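Local coordinates for pollen allergen Phl p 6 (Phleum pratense, PDB 1NLX), which is of unknown biochemical function but is a major timothy grass pollen allergen, built as a four-helix bundle of the Poa p IX/Phl p VI family, at residues Q9-D14 with S55-L60. Numbering follows the deposited sequence.
Sequences QKLIED and SKAPQL
The carbonyl O of Ala57 accepts a hydrogen bond from the backbone N of Leu60 at 2.9 Å, closing a type I beta turn that sets Ala57 against Leu11, and Leu60 against Leu11 and Ile12, on helix 5-25. Ala57 is the first residue to leave helical geometry at the end of helix 31-56, and its methyl group and the Leu60 side chain face segment 9-14 from this turn. Leu60 works as a fork. Its first torsion (177°) carries CG away from the backbone N, and the methyls diverge from there. CD2 lies against the base of Leu11, 3.6 Å from Leu11 CB, and also meets the Leu11 CD1 methyl at 3.8 Å. The other branch, Leu60 CD1, meets the end of Ile12 at CD1, again at 3.8 Å. Leu11 starts toward the turn, and its CD1 also touches Ala57 CB at 3.8 Å. Lys56 adds only a looser, marginal contact, Leu11 CD1 to Lys56 CB at 4.4 Å, and its side chain touches Glu7. Ile12 also packs on Leu95 and Ile98 of helix 80-99; Leu11 in turn rests on Asp52 and Ala53. One turn of helix 5-25 therefore joins the junction between helices 31-56 and 60-76 to a further helix of the bundle. Polar groups keep to its flank, where Lys10 NZ and Asp14 OD2 form a salt bridge of 3.5 Å one helical turn apart. Pro58, in the same turn, packs on Val54 of a neighbouring subunit. Across the two segments the touching atoms are all aliphatic carbons, so the contact rests on shape and hydrophobic burial, whereas the backbone hydrogen bonds lie within each segment.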
ATOM      1  N   GLN A   9      -9.839 -36.957  16.802  1.00 45.81           N
ATOM      2  CA  GLN A   9     -11.229 -37.144  17.224  1.00 44.34           C
ATOM      3  C   GLN A   9     -11.301 -37.335  18.733  1.00 42.83           C
ATOM      4  O   GLN A   9     -12.039 -36.637  19.425  1.00 42.35           O
ATOM      5  CB  GLN A   9     -11.843 -38.386  16.576  1.00 59.17           C
ATOM      6  CG  GLN A   9     -12.117 -38.301  15.094  1.00 60.61           C
ATOM      7  CD  GLN A   9     -12.751 -39.586  14.558  1.00 62.21           C
ATOM      8  OE1 GLN A   9     -12.163 -40.670  14.654  1.00 62.62           O
ATOM      9  NE2 GLN A   9     -13.954 -39.471  13.997  1.00 61.27           N
ATOM     10  N   LYS A  10     -10.543 -38.306  19.229  1.00 48.61           N
ATOM     11  CA  LYS A  10     -10.523 -38.606  20.650  1.00 47.71           C
ATOM     12  C   LYS A  10     -10.220 -37.359  21.481  1.00 46.07           C
ATOM     13  O   LYS A  10     -10.885 -37.101  22.489  1.00 44.40           O
ATOM     14  CB  LYS A  10      -9.484 -39.691  20.939  1.00 67.04           C
ATOM     15  CG  LYS A  10      -9.449 -40.136  22.392  1.00 70.47           C
ATOM     16  CD  LYS A  10      -8.454 -41.274  22.604  1.00 73.72           C
ATOM     17  CE  LYS A  10      -8.354 -41.665  24.078  1.00 75.04           C
ATOM     18  NZ  LYS A  10      -7.862 -40.534  24.917  1.00 76.61           N
ATOM     19  N   LEU A  11      -9.223 -36.584  21.058  1.00 43.62           N
ATOM     20  CA  LEU A  11      -8.873 -35.379  21.786  1.00 42.90           C
ATOM     21  C   LEU A  11     -10.028 -34.401  21.815  1.00 42.68           C
ATOM     22  O   LEU A  11     -10.253 -33.750  22.832  1.00 43.84           O
ATOM     23  CB  LEU A  11      -7.640 -34.716  21.179  1.00 45.92           C
ATOM     24  CG  LEU A  11      -6.337 -35.436  21.538  1.00 47.10           C
ATOM     25  CD1 LEU A  11      -5.183 -34.832  20.757  1.00 47.02           C
ATOM     26  CD2 LEU A  11      -6.093 -35.336  23.039  1.00 45.96           C
ATOM     27  N   ILE A  12     -10.768 -34.295  20.713  1.00 31.83           N
ATOM     28  CA  ILE A  12     -11.905 -33.381  20.679  1.00 30.95           C
ATOM     29  C   ILE A  12     -12.914 -33.847  21.719  1.00 32.72           C
ATOM     30  O   ILE A  12     -13.529 -33.032  22.406  1.00 31.46           O
ATOM     31  CB  ILE A  12     -12.610 -33.361  19.310  1.00 29.90           C
ATOM     32  CG1 ILE A  12     -11.606 -33.097  18.181  1.00 27.39           C
ATOM     33  CG2 ILE A  12     -13.679 -32.279  19.307  1.00 29.27           C
ATOM     34  CD1 ILE A  12     -11.107 -31.693  18.095  1.00 24.13           C
ATOM     35  N   GLU A  13     -13.082 -35.163  21.834  1.00 33.98           N
ATOM     36  CA  GLU A  13     -14.011 -35.725  22.811  1.00 36.59           C
ATOM     37  C   GLU A  13     -13.587 -35.300  24.204  1.00 36.16           C
ATOM     38  O   GLU A  13     -14.407 -34.860  25.003  1.00 34.36           O
ATOM     39  CB  GLU A  13     -14.016 -37.255  22.760  1.00 86.59           C
ATOM     40  CG  GLU A  13     -14.323 -37.863  21.403  1.00 93.03           C
ATOM     41  CD  GLU A  13     -15.553 -37.255  20.735  1.00 96.81           C
ATOM     42  OE1 GLU A  13     -16.566 -37.024  21.434  1.00 96.69           O
ATOM     43  OE2 GLU A  13     -15.510 -37.017  19.502  1.00 98.81           O
ATOM     44  N   ASP A  14     -12.297 -35.443  24.486  1.00 40.33           N
ATOM     45  CA  ASP A  14     -11.762 -35.083  25.792  1.00 40.72           C
ATOM     46  C   ASP A  14     -12.007 -33.618  26.088  1.00 38.12           C
ATOM     47  O   ASP A  14     -12.479 -33.265  27.170  1.00 38.78           O
ATOM     48  CB  ASP A  14     -10.254 -35.361  25.873  1.00104.47           C
ATOM     49  CG  ASP A  14      -9.915 -36.834  25.725  1.00108.06           C
ATOM     50  OD1 ASP A  14     -10.767 -37.687  26.075  1.00109.74           O
ATOM     51  OD2 ASP A  14      -8.783 -37.133  25.271  1.00110.79           O
ATOM     52  N   SER A  55       1.510 -33.972  22.124  1.00 43.83           N
ATOM     53  CA  SER A  55       2.248 -35.187  21.844  1.00 45.84           C
ATOM     54  C   SER A  55       1.499 -36.213  20.993  1.00 47.35           C
ATOM     55  O   SER A  55       2.125 -37.030  20.324  1.00 48.07           O
ATOM     56  CB  SER A  55       2.703 -35.828  23.152  1.00 45.81           C
ATOM     57  OG  SER A  55       1.601 -35.998  24.017  1.00 46.76           O
ATOM     58  N   LYS A  56       0.170 -36.177  20.997  1.00 59.99           N
ATOM     59  CA  LYS A  56      -0.598 -37.149  20.213  1.00 60.48           C
ATOM     60  C   LYS A  56      -1.070 -36.610  18.864  1.00 59.90           C
ATOM     61  O   LYS A  56      -1.182 -37.366  17.899  1.00 60.64           O
ATOM     62  CB  LYS A  56      -1.822 -37.629  20.999  1.00 61.57           C
ATOM     63  CG  LYS A  56      -1.529 -38.206  22.379  1.00 64.83           C
ATOM     64  CD  LYS A  56      -1.047 -39.641  22.330  1.00 67.11           C
ATOM     65  CE  LYS A  56      -0.956 -40.230  23.744  1.00 68.81           C
ATOM     66  NZ  LYS A  56      -0.466 -41.646  23.778  1.00 70.09           N
ATOM     67  N   ALA A  57      -1.355 -35.311  18.799  1.00 36.93           N
ATOM     68  CA  ALA A  57      -1.829 -34.699  17.560  1.00 35.22           C
ATOM     69  C   ALA A  57      -1.488 -33.207  17.516  1.00 35.53           C
ATOM     70  O   ALA A  57      -2.353 -32.352  17.649  1.00 34.80           O
ATOM     71  CB  ALA A  57      -3.327 -34.903  17.435  1.00 14.18           C
ATOM     72  N   PRO A  58      -0.212 -32.882  17.299  1.00 40.38           N
ATOM     73  CA  PRO A  58       0.236 -31.490  17.242  1.00 41.61           C
ATOM     74  C   PRO A  58      -0.538 -30.556  16.310  1.00 42.59           C
ATOM     75  O   PRO A  58      -0.770 -29.403  16.663  1.00 43.15           O
ATOM     76  CB  PRO A  58       1.711 -31.622  16.862  1.00 45.08           C
ATOM     77  CG  PRO A  58       1.749 -32.917  16.092  1.00 45.08           C
ATOM     78  CD  PRO A  58       0.880 -33.799  16.930  1.00 42.88           C
ATOM     79  N   GLN A  59      -0.937 -31.035  15.130  1.00 59.87           N
ATOM     80  CA  GLN A  59      -1.674 -30.183  14.192  1.00 60.82           C
ATOM     81  C   GLN A  59      -2.943 -29.635  14.829  1.00 59.61           C
ATOM     82  O   GLN A  59      -3.426 -28.570  14.454  1.00 59.76           O
ATOM     83  CB  GLN A  59      -2.058 -30.932  12.900  1.00 50.22           C
ATOM     84  CG  GLN A  59      -1.668 -32.401  12.798  1.00 54.72           C
ATOM     85  CD  GLN A  59      -2.304 -33.271  13.862  1.00 57.71           C
ATOM     86  OE1 GLN A  59      -1.757 -33.429  14.951  1.00 60.99           O
ATOM     87  NE2 GLN A  59      -3.470 -33.836  13.556  1.00 57.47           N
ATOM     88  N   LEU A  60      -3.476 -30.367  15.800  1.00 46.33           N
ATOM     89  CA  LEU A  60      -4.695 -29.958  16.478  1.00 43.47           C
ATOM     90  C   LEU A  60      -4.480 -28.834  17.488  1.00 41.52           C
ATOM     91  O   LEU A  60      -5.425 -28.133  17.852  1.00 42.89           O
ATOM     92  CB  LEU A  60      -5.308 -31.162  17.184  1.00 35.81           C
ATOM     93  CG  LEU A  60      -6.570 -30.903  18.002  1.00 35.22           C
ATOM     94  CD1 LEU A  60      -7.689 -30.471  17.084  1.00 34.57           C
ATOM     95  CD2 LEU A  60      -6.956 -32.169  18.752  1.00 35.50           C
TER